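Long-range contacts in uncharacterized protein (Streptococcus mutans, PDB 2QKP), which is of unknown function, though its C-terminal PAS domain, the part crystallised here as a dimer, probably serves as a sensory or ligand-binding module of a hemerythrin-like protein: residues L23-L28 with F41-D46; E52-R57 with E100-F105; V106-A111 with E125-I130. All blocks are in the same frame, centred on the assembly; numbering follows the deposited sequence.

Contact 1. Residues L23-L28 with F41-D46; sequences LILNHL and FQYYND
Asn45 and Asp46, just after strand 41-44, donate hydrogen bonds to Leu25 and Asn26 of helix 18-27, and both bonds use an asparagine amide. Asn45 ND2 donates to Leu25 O at 2.9 Å along an almost straight N-H line, with the acceptor lying in the plane of the amide. Asn45 CG sits between its backbone N and carbonyl carbon (chi1 66°), which turns the amide toward the helix. The second bond has the same sense: the backbone N of Asp46 donates to Asn26 OD1 at 2.8 Å, approaching from above the plane of that amide carbonyl.

A water adds a third polar link. It accepts from Tyr43 OH and donates to Asn26 OD1, and it lies at the edge of the tyrosine ring, in its plane.

The apolar part is small. Leu25 reaches Tyr43 mainly at the hydroxyl end, with CB 3.4 Å and CD1 3.5 Å from Tyr43 OH, while Asn45 N lies over one face of the ring.

Elsewhere, Asn45 ND2 also donates to Leu30 O and Asn45 OD1 accepts from Ile32 N, so the amide is held at both ends and its flip state is fixed. The helix is thus tied to strand 41-44, the outermost of the PAS sheet within this chain, by polar bonds more than by apolar packing, with Asn26 OD1 serving a backbone N-H and a water together.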
loop_
_atom_site.group_PDB
_atom_site.type_symbol
_atom_site.label_atom_id
_atom_site.label_comp_id
_atom_site.label_asym_id
_atom_site.label_seq_id
_atom_site.Cartn_x
_atom_site.Cartn_y
_atom_site.Cartn_z
ATOM N N LEU A 23 2.587 -1.357 -10.732
ATOM C CA LEU A 23 3.920 -1.592 -10.149
ATOM C C LEU A 23 3.971 -1.199 -8.667
ATOM O O LEU A 23 4.525 -1.905 -7.839
ATOM C CB LEU A 23 4.965 -0.764 -10.877
ATOM C CG LEU A 23 5.398 -1.338 -12.225
ATOM C CD1 LEU A 23 6.105 -0.246 -12.987
ATOM C CD2 LEU A 23 6.287 -2.593 -12.065
ATOM N N ILE A 24 3.366 -0.067 -8.346
ATOM C CA ILE A 24 3.378 0.395 -6.934
ATOM C C ILE A 24 2.675 -0.612 -6.035
ATOM O O ILE A 24 3.203 -1.009 -5.013
ATOM C CB ILE A 24 2.768 1.787 -6.812
ATOM C CG1 ILE A 24 3.755 2.829 -7.383
ATOM C CG2 ILE A 24 2.421 2.095 -5.328
ATOM C CD1 ILE A 24 3.081 4.174 -7.721
ATOM N N LEU A 25 1.492 -1.061 -6.443
ATOM C CA LEU A 25 0.723 -2.015 -5.636
ATOM C C LEU A 25 1.497 -3.289 -5.415
ATOM O O LEU A 25 1.373 -3.928 -4.360
ATOM C CB LEU A 25 -0.635 -2.311 -6.276
ATOM C CG LEU A 25 -1.665 -1.182 -6.138
ATOM C CD1 LEU A 25 -2.803 -1.348 -7.154
ATOM C CD2 LEU A 25 -2.229 -1.008 -4.702
ATOM N N ASN A 26 2.289 -3.676 -6.420
ATOM C CA ASN A 26 3.131 -4.891 -6.303
ATOM C C ASN A 26 4.430 -4.729 -5.505
ATOM O O ASN A 26 5.030 -5.743 -5.108
ATOM C CB ASN A 26 3.454 -5.410 -7.704
ATOM C CG ASN A 26 2.216 -5.957 -8.423
ATOM O OD1 ASN A 26 1.205 -6.264 -7.784
ATOM N ND2 ASN A 26 2.286 -6.068 -9.758
ATOM N N HIS A 27 4.868 -3.488 -5.293
ATOM C CA HIS A 27 6.119 -3.219 -4.546
ATOM C C HIS A 27 5.885 -2.835 -3.100
ATOM O O HIS A 27 6.841 -2.646 -2.327
ATOM C CB HIS A 27 6.975 -2.150 -5.241
ATOM C CG HIS A 27 7.726 -2.671 -6.424
ATOM N ND1 HIS A 27 7.120 -2.891 -7.641
ATOM C CD2 HIS A 27 9.026 -3.040 -6.571
ATOM C CE1 HIS A 27 8.023 -3.351 -8.499
ATOM N NE2 HIS A 27 9.182 -3.464 -7.871
ATOM N N LEU A 28 4.623 -2.723 -2.701
ATOM C CA LEU A 28 4.338 -2.439 -1.294
ATOM C C LEU A 28 4.565 -3.694 -0.465
ATOM O O LEU A 28 4.373 -4.797 -0.974
ATOM C CB LEU A 28 2.917 -1.901 -1.141
ATOM C CG LEU A 28 2.677 -0.488 -1.717
ATOM C CD1 LEU A 28 1.170 -0.227 -1.802
ATOM C CD2 LEU A 28 3.352 0.601 -0.873
ATOM N N PHE A 41 -14.634 -11.287 -5.001
ATOM C CA PHE A 41 -13.172 -11.214 -4.841
ATOM C C PHE A 41 -12.611 -10.869 -6.216
ATOM O O PHE A 41 -12.656 -11.701 -7.144
ATOM C CB PHE A 41 -12.644 -12.543 -4.289
ATOM C CG PHE A 41 -11.140 -12.653 -4.248
ATOM C CD1 PHE A 41 -10.517 -13.820 -4.638
ATOM C CD2 PHE A 41 -10.347 -11.594 -3.810
ATOM C CE1 PHE A 41 -9.128 -13.951 -4.610
ATOM C CE2 PHE A 41 -8.957 -11.713 -3.784
ATOM C CZ PHE A 41 -8.347 -12.893 -4.170
ATOM N N GLN A 42 -12.145 -9.628 -6.378
ATOM C CA GLN A 42 -11.732 -9.131 -7.698
ATOM C C GLN A 42 -10.247 -9.219 -7.923
ATOM O O GLN A 42 -9.786 -9.323 -9.056
ATOM C CB GLN A 42 -12.026 -7.638 -7.810
ATOM C CG GLN A 42 -13.336 -7.264 -8.382
ATOM C CD GLN A 42 -13.455 -5.780 -8.622
ATOM O OE1 GLN A 42 -14.539 -5.221 -8.502
ATOM N NE2 GLN A 42 -12.357 -5.128 -8.994
ATOM N N TYR A 43 -9.472 -9.071 -6.848
ATOM C CA TYR A 43 -8.081 -8.650 -7.021
ATOM C C TYR A 43 -7.192 -9.037 -5.856
ATOM O O TYR A 43 -7.605 -8.910 -4.697
ATOM C CB TYR A 43 -8.067 -7.117 -7.162
ATOM C CG TYR A 43 -6.693 -6.490 -6.947
ATOM C CD1 TYR A 43 -5.757 -6.436 -7.996
ATOM C CD2 TYR A 43 -6.329 -5.957 -5.705
ATOM C CE1 TYR A 43 -4.484 -5.847 -7.827
ATOM C CE2 TYR A 43 -5.053 -5.390 -5.514
ATOM C CZ TYR A 43 -4.138 -5.352 -6.577
ATOM O OH TYR A 43 -2.927 -4.764 -6.372
ATOM N N TYR A 44 -5.971 -9.476 -6.154
ATOM C CA TYR A 44 -4.914 -9.504 -5.136
ATOM C C TYR A 44 -3.628 -9.128 -5.812
ATOM O O TYR A 44 -3.474 -9.340 -7.010
ATOM C CB TYR A 44 -4.832 -10.842 -4.376
ATOM C CG TYR A 44 -4.459 -12.101 -5.202
ATOM C CD1 TYR A 44 -3.190 -12.703 -5.072
ATOM C CD2 TYR A 44 -5.387 -12.711 -6.034
ATOM C CE1 TYR A 44 -2.861 -13.871 -5.790
ATOM C CE2 TYR A 44 -5.063 -13.899 -6.751
ATOM C CZ TYR A 44 -3.807 -14.459 -6.611
ATOM O OH TYR A 44 -3.505 -15.619 -7.336
ATOM N N ASN A 45 -2.727 -8.496 -5.072
ATOM C CA ASN A 45 -1.517 -7.959 -5.699
ATOM C C ASN A 45 -0.516 -9.090 -5.975
ATOM O O ASN A 45 -0.724 -10.226 -5.555
ATOM C CB ASN A 45 -0.904 -6.789 -4.887
ATOM C CG ASN A 45 -0.385 -7.189 -3.544
ATOM O OD1 ASN A 45 -0.771 -8.212 -2.956
ATOM N ND2 ASN A 45 0.514 -6.351 -3.014
ATOM N N ASP A 46 0.533 -8.781 -6.724
ATOM C CA ASP A 46 1.605 -9.754 -6.953
ATOM C C ASP A 46 2.846 -9.314 -6.157
ATOM O O ASP A 46 3.799 -8.759 -6.725
ATOM C CB ASP A 46 1.892 -9.851 -8.460
ATOM C CG ASP A 46 2.905 -10.919 -8.791
ATOM O OD1 ASP A 46 2.847 -12.004 -8.161
ATOM O OD2 ASP A 46 3.760 -10.654 -9.676
HETATM O O HOH W 1 -1.223 -5.120 -8.426
#

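Contact 2. Residues E52-R57 with E100-F105; sequences EMVFKR and ERLGKF
The guanidinium of Arg101 meets the loop 52-57 edge-on: Met53 O lies in its plane and Val54 O near it, both 3.4 Å from Arg101 NH1. Within the loop, the ring of Phe55 carries Val54 CG1 over the centre of one face, and Phe55 CB in turn lies over one face of the Arg57 guanidinium, toward its rim. These groups belong to the loop that leads from strand 41-44 to helix 72-86 of the PAS fold; their partner is the turn between strands 92-99 and 104-114, where Gly103 and Lys104 both face Ser99 in a G1 beta bulge.

Of the two carbonyls near Arg101, Val54 O accepts a hydrogen bond from NH1 that is weak. A water supports it, donating to Val54 O and accepting weakly from Arg101 NH2. The arginine chain leaves with CG anti to the backbone N and then bends at chi3 (91°), which brings its end back across to the loop.

Beside this polar patch, Leu102 brings CD2 to 3.8 Å from Val54 CA and 4.2 Å from Val54 CG2. The extended chain of Lys104 passes the same methyl with its CD, and Val54 also packs on Phe97 and Val127 of the sheet, so the residue joins the turn to the sheet.

Lys56 NZ is 4.4 Å from Arg101 NH1, a proximity of like charges that would probably be eased by the carbonyls around them and by the exposed setting. The lysine is drawn back into its own loop, where Ala51 O is one acceptor and NZ binds Met53 O at 2.7 Å, on a lone pair in the carbonyl plane.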
loop_
_atom_site.group_PDB
_atom_site.type_symbol
_atom_site.label_atom_id
_atom_site.label_comp_id
_atom_site.label_asym_id
_atom_site.label_seq_id
_atom_site.Cartn_x
_atom_site.Cartn_y
_atom_site.Cartn_z
ATOM N N GLU A 52 4.572 -18.652 -1.058
ATOM C CA GLU A 52 5.051 -18.033 0.191
ATOM C C GLU A 52 4.072 -17.037 0.854
ATOM O O GLU A 52 4.429 -16.314 1.787
ATOM C CB GLU A 52 6.371 -17.337 -0.068
ATOM C CG GLU A 52 7.433 -18.220 -0.691
ATOM C CD GLU A 52 8.607 -17.415 -1.198
ATOM O OE1 GLU A 52 8.777 -16.250 -0.739
ATOM O OE2 GLU A 52 9.364 -17.951 -2.041
ATOM N N MET A 53 2.834 -17.020 0.371
ATOM C CA MET A 53 1.797 -16.132 0.893
ATOM C C MET A 53 1.298 -16.564 2.272
ATOM O O MET A 53 1.186 -17.770 2.580
ATOM C CB MET A 53 0.628 -16.087 -0.086
ATOM C CG MET A 53 0.910 -15.348 -1.411
ATOM S SD MET A 53 -0.441 -15.596 -2.605
ATOM C CE MET A 53 -1.567 -14.303 -1.993
ATOM N N VAL A 54 0.998 -15.584 3.117
ATOM C CA VAL A 54 0.433 -15.853 4.441
ATOM C C VAL A 54 -0.943 -16.493 4.240
ATOM O O VAL A 54 -1.239 -17.562 4.798
ATOM C CB VAL A 54 0.306 -14.544 5.289
ATOM C CG1 VAL A 54 -0.328 -14.816 6.640
ATOM C CG2 VAL A 54 1.679 -13.851 5.445
ATOM N N PHE A 55 -1.761 -15.845 3.408
ATOM C CA PHE A 55 -3.109 -16.308 3.094
ATOM C C PHE A 55 -3.124 -16.604 1.614
ATOM O O PHE A 55 -3.232 -15.697 0.789
ATOM C CB PHE A 55 -4.175 -15.249 3.417
ATOM C CG PHE A 55 -4.312 -14.945 4.888
ATOM C CD1 PHE A 55 -4.265 -15.963 5.838
ATOM C CD2 PHE A 55 -4.528 -13.642 5.317
ATOM C CE1 PHE A 55 -4.399 -15.678 7.206
ATOM C CE2 PHE A 55 -4.677 -13.352 6.674
ATOM C CZ PHE A 55 -4.605 -14.368 7.619
ATOM N N LYS A 56 -2.998 -17.881 1.287
ATOM C CA LYS A 56 -2.896 -18.290 -0.097
ATOM C C LYS A 56 -4.112 -17.828 -0.886
ATOM O O LYS A 56 -5.248 -18.007 -0.445
ATOM C CB LYS A 56 -2.778 -19.798 -0.197
ATOM C CG LYS A 56 -1.526 -20.232 -0.886
ATOM C CD LYS A 56 -0.467 -20.460 0.162
ATOM C CE LYS A 56 0.894 -20.022 -0.325
ATOM N NZ LYS A 56 1.795 -19.779 0.828
ATOM N N ARG A 57 -3.853 -17.206 -2.031
ATOM C CA ARG A 57 -4.899 -16.903 -2.996
ATOM C C ARG A 57 -4.433 -17.514 -4.304
ATOM O O ARG A 57 -3.226 -17.632 -4.542
ATOM C CB ARG A 57 -5.085 -15.390 -3.175
ATOM C CG ARG A 57 -5.186 -14.583 -1.883
ATOM C CD ARG A 57 -6.482 -14.826 -1.145
ATOM N NE ARG A 57 -6.532 -14.012 0.073
ATOM C CZ ARG A 57 -7.138 -14.357 1.209
ATOM N NH1 ARG A 57 -7.763 -15.520 1.334
ATOM N NH2 ARG A 57 -7.114 -13.518 2.236
ATOM N N GLU A 100 5.054 -19.350 12.901
ATOM C CA GLU A 100 6.375 -19.987 12.941
ATOM C C GLU A 100 6.751 -20.593 11.577
ATOM O O GLU A 100 7.923 -20.562 11.191
ATOM C CB GLU A 100 6.468 -21.024 14.067
ATOM C CG GLU A 100 6.413 -20.440 15.492
ATOM C CD GLU A 100 7.658 -19.643 15.880
ATOM O OE1 GLU A 100 8.113 -18.795 15.077
ATOM O OE2 GLU A 100 8.178 -19.844 17.004
ATOM N N ARG A 101 5.746 -21.118 10.872
ATOM C CA ARG A 101 5.833 -21.566 9.463
ATOM C C ARG A 101 6.593 -20.588 8.548
ATOM O O ARG A 101 7.467 -20.993 7.761
ATOM C CB ARG A 101 4.408 -21.744 8.910
ATOM C CG ARG A 101 4.283 -22.553 7.608
ATOM C CD ARG A 101 2.816 -22.600 7.132
ATOM N NE ARG A 101 2.501 -21.493 6.227
ATOM C CZ ARG A 101 1.283 -20.986 6.025
ATOM N NH1 ARG A 101 1.119 -19.971 5.178
ATOM N NH2 ARG A 101 0.223 -21.484 6.658
ATOM N N LEU A 102 6.250 -19.305 8.643
ATOM C CA LEU A 102 6.767 -18.311 7.725
ATOM C C LEU A 102 7.871 -17.457 8.331
ATOM O O LEU A 102 8.463 -16.629 7.636
ATOM C CB LEU A 102 5.617 -17.425 7.212
ATOM C CG LEU A 102 4.808 -17.814 5.960
ATOM C CD1 LEU A 102 5.060 -19.234 5.439
ATOM C CD2 LEU A 102 3.339 -17.580 6.220
ATOM N N GLY A 103 8.136 -17.661 9.621
ATOM C CA GLY A 103 9.063 -16.814 10.373
ATOM C C GLY A 103 8.572 -15.374 10.434
ATOM O O GLY A 103 9.368 -14.433 10.389
ATOM N N LYS A 104 7.257 -15.213 10.539
ATOM C CA LYS A 104 6.621 -13.895 10.465
ATOM C C LYS A 104 5.722 -13.715 11.667
ATOM O O LYS A 104 5.170 -14.690 12.205
ATOM C CB LYS A 104 5.771 -13.759 9.191
ATOM C CG LYS A 104 6.584 -13.534 7.916
ATOM C CD LYS A 104 5.736 -13.473 6.658
ATOM C CE LYS A 104 6.653 -13.316 5.454
ATOM N NZ LYS A 104 5.930 -13.017 4.190
ATOM N N PHE A 105 5.574 -12.469 12.095
ATOM C CA PHE A 105 4.509 -12.119 12.992
ATOM C C PHE A 105 3.543 -11.303 12.151
ATOM O O PHE A 105 3.888 -10.235 11.679
ATOM C CB PHE A 105 4.988 -11.311 14.185
ATOM C CG PHE A 105 3.972 -11.225 15.251
ATOM C CD1 PHE A 105 3.880 -12.222 16.222
ATOM C CD2 PHE A 105 3.032 -10.219 15.249
ATOM C CE1 PHE A 105 2.909 -12.155 17.206
ATOM C CE2 PHE A 105 2.055 -10.152 16.251
ATOM C CZ PHE A 105 1.991 -11.100 17.205
HETATM O O HOH W 2 -1.719 -18.760 7.346
#

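Contact 3. Residues V106-A111 with E125-I130; sequences VYVTYA and EYVQDI
Thr109 and Tyr126 lie side by side and point the same way, the threonine placed against a face of the tyrosine ring. Thr109 CB stands 3.7 Å from the ring centroid in a CH-pi contact, and its CG2 reaches on to the phenol oxygen. The ring is put there by a CG set between the backbone N and carbonyl carbon of Tyr126 (chi1 50°). On the same face of the sheet Ile130 covers Tyr107 CB with CG2.

On the other face Glu125 runs along Tyr110 in the same direction, its CG over the ring and its carboxylate tilted 33° from the ring plane. A water donates to Glu125 OE2. Farther along this face Val106 and Val127, not directly paired, cross with their CG1 methyls 3.4 Å apart, tighter than usual.

These pairs ride on an antiparallel hairpin of strands 104-114 and 120-129, with Tyr107-Gln128 and Thr109-Tyr126 as hydrogen-bonded pairs, each with two bonds of 2.9 Å. A further water bridges Thr109 OG1, Tyr107 O and Tyr126 O.

Gln128 directs its amide to Gln128 of the second subunit, and Tyr107 meets Phe133 of that subunit edge-to-face. The hairpin therefore presents different chemistry on its two faces: the side bearing Tyr107 and Gln128 serves the dimer interface, while Glu125 keeps a buried carboxylate supplied by water and a weak, long ion pair with Arg57.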
loop_
_atom_site.group_PDB
_atom_site.type_symbol
_atom_site.label_atom_id
_atom_site.label_comp_id
_atom_site.label_asym_id
_atom_site.label_seq_id
_atom_site.Cartn_x
_atom_site.Cartn_y
_atom_site.Cartn_z
ATOM N N VAL A 106 2.338 -11.827 11.976
ATOM C CA VAL A 106 1.438 -11.318 10.950
ATOM C C VAL A 106 0.449 -10.329 11.544
ATOM O O VAL A 106 -0.158 -10.599 12.587
ATOM C CB VAL A 106 0.675 -12.509 10.296
ATOM C CG1 VAL A 106 -0.303 -12.019 9.196
ATOM C CG2 VAL A 106 1.676 -13.533 9.705
ATOM N N TYR A 107 0.280 -9.179 10.884
ATOM C CA TYR A 107 -0.730 -8.209 11.298
ATOM C C TYR A 107 -1.688 -8.012 10.125
ATOM O O TYR A 107 -1.249 -7.682 9.013
ATOM C CB TYR A 107 -0.037 -6.872 11.593
ATOM C CG TYR A 107 -0.954 -5.811 12.166
ATOM C CD1 TYR A 107 -1.233 -5.776 13.530
ATOM C CD2 TYR A 107 -1.509 -4.814 11.359
ATOM C CE1 TYR A 107 -2.058 -4.794 14.075
ATOM C CE2 TYR A 107 -2.360 -3.832 11.899
ATOM C CZ TYR A 107 -2.608 -3.821 13.261
ATOM O OH TYR A 107 -3.408 -2.834 13.824
ATOM N N VAL A 108 -2.983 -8.229 10.377
ATOM C CA VAL A 108 -3.996 -8.289 9.325
ATOM C C VAL A 108 -4.936 -7.127 9.522
ATOM O O VAL A 108 -5.371 -6.851 10.639
ATOM C CB VAL A 108 -4.820 -9.614 9.406
ATOM C CG1 VAL A 108 -5.832 -9.688 8.291
ATOM C CG2 VAL A 108 -3.915 -10.826 9.343
ATOM N N THR A 109 -5.248 -6.433 8.437
ATOM C CA THR A 109 -6.282 -5.403 8.528
ATOM C C THR A 109 -7.335 -5.613 7.460
ATOM O O THR A 109 -7.008 -5.839 6.298
ATOM C CB THR A 109 -5.692 -4.002 8.299
ATOM O OG1 THR A 109 -4.660 -3.753 9.247
ATOM C CG2 THR A 109 -6.778 -2.928 8.395
ATOM N N TYR A 110 -8.602 -5.533 7.869
ATOM C CA TYR A 110 -9.726 -5.435 6.944
ATOM C C TYR A 110 -10.261 -4.037 7.056
ATOM O O TYR A 110 -10.623 -3.595 8.170
ATOM C CB TYR A 110 -10.852 -6.372 7.376
ATOM C CG TYR A 110 -10.533 -7.825 7.246
ATOM C CD1 TYR A 110 -10.867 -8.509 6.075
ATOM C CD2 TYR A 110 -9.940 -8.523 8.288
ATOM C CE1 TYR A 110 -10.595 -9.879 5.925
ATOM C CE2 TYR A 110 -9.653 -9.922 8.151
ATOM C CZ TYR A 110 -9.991 -10.571 6.959
ATOM O OH TYR A 110 -9.773 -11.937 6.749
ATOM N N ALA A 111 -10.320 -3.321 5.929
ATOM C CA ALA A 111 -10.716 -1.935 5.935
ATOM C C ALA A 111 -11.878 -1.661 5.013
ATOM O O ALA A 111 -11.936 -2.223 3.933
ATOM C CB ALA A 111 -9.503 -1.056 5.538
ATOM N N GLU A 125 -8.333 -5.841 2.204
ATOM C CA GLU A 125 -7.572 -6.595 3.204
ATOM C C GLU A 125 -6.085 -6.450 2.903
ATOM O O GLU A 125 -5.669 -6.597 1.746
ATOM C CB GLU A 125 -7.974 -8.076 3.194
ATOM C CG GLU A 125 -7.192 -8.929 4.216
ATOM C CD GLU A 125 -7.607 -10.397 4.243
ATOM O OE1 GLU A 125 -8.508 -10.797 3.468
ATOM O OE2 GLU A 125 -7.031 -11.136 5.064
ATOM N N TYR A 126 -5.295 -6.114 3.917
ATOM C CA TYR A 126 -3.854 -6.067 3.735
ATOM C C TYR A 126 -3.140 -6.709 4.916
ATOM O O TYR A 126 -3.532 -6.538 6.112
ATOM C CB TYR A 126 -3.358 -4.638 3.439
ATOM C CG TYR A 126 -3.821 -3.528 4.370
ATOM C CD1 TYR A 126 -3.018 -3.121 5.441
ATOM C CD2 TYR A 126 -5.036 -2.864 4.163
ATOM C CE1 TYR A 126 -3.410 -2.087 6.268
ATOM C CE2 TYR A 126 -5.445 -1.826 4.986
ATOM C CZ TYR A 126 -4.608 -1.444 6.037
ATOM O OH TYR A 126 -4.995 -0.436 6.886
ATOM N N VAL A 127 -2.131 -7.496 4.568
ATOM C CA VAL A 127 -1.425 -8.320 5.530
ATOM C C VAL A 127 0.045 -7.888 5.530
ATOM O O VAL A 127 0.666 -7.776 4.466
ATOM C CB VAL A 127 -1.519 -9.818 5.147
ATOM C CG1 VAL A 127 -0.787 -10.639 6.131
ATOM C CG2 VAL A 127 -2.988 -10.294 5.010
ATOM N N GLN A 128 0.599 -7.690 6.727
ATOM C CA GLN A 128 1.993 -7.257 6.838
ATOM C C GLN A 128 2.758 -8.121 7.829
ATOM O O GLN A 128 2.215 -8.568 8.835
ATOM C CB GLN A 128 2.047 -5.816 7.305
ATOM C CG GLN A 128 3.464 -5.143 7.171
ATOM C CD GLN A 128 3.400 -3.659 7.495
ATOM O OE1 GLN A 128 2.370 -3.157 7.970
ATOM N NE2 GLN A 128 4.492 -2.955 7.253
ATOM N N ASP A 129 4.040 -8.337 7.549
ATOM C CA ASP A 129 4.889 -8.957 8.554
ATOM C C ASP A 129 5.477 -7.822 9.411
ATOM O O ASP A 129 6.164 -6.906 8.916
ATOM C CB ASP A 129 5.976 -9.809 7.894
ATOM C CG ASP A 129 7.013 -10.307 8.890
ATOM O OD1 ASP A 129 6.666 -10.556 10.074
ATOM O OD2 ASP A 129 8.197 -10.420 8.466
ATOM N N ILE A 130 5.193 -7.881 10.705
ATOM C CA ILE A 130 5.662 -6.828 11.599
ATOM C C ILE A 130 6.810 -7.279 12.510
ATOM O O ILE A 130 7.344 -6.474 13.294
ATOM C CB ILE A 130 4.523 -6.184 12.413
ATOM C CG1 ILE A 130 3.782 -7.224 13.261
ATOM C CG2 ILE A 130 3.524 -5.532 11.479
ATOM C CD1 ILE A 130 2.899 -6.641 14.341
HETATM O O HOH W 3 -2.272 -5.017 8.071
HETATM O O HOH W 4 -3.927 -0.501 9.538
HETATM O O HOH W 5 -8.516 -13.377 5.145
#

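Overall arrangement
From the N terminus, contact 1 closes the first and short loop, bringing helix 18-27 against the end of strand 41-44 across a loop that holds strand 31-36, the hairpin partner of 41-44. Contact 2 closes a much longer loop, from 52-57 to 100-105, that holds helix 72-86 and strand 92-99. Contact 3 then pairs strands 104-114 and 120-129 as a hairpin. The three follow in series, neither nested nor crossed. Contacts 1 and 2 touch through Tyr44 with Met53 and Arg57; contacts 2 and 3 share strand 104-114. All reach one five-stranded sheet, and contacts 1 and 3, their centres about 14 Å apart, both touch the second subunit; contact 2 reaches it through Phe105.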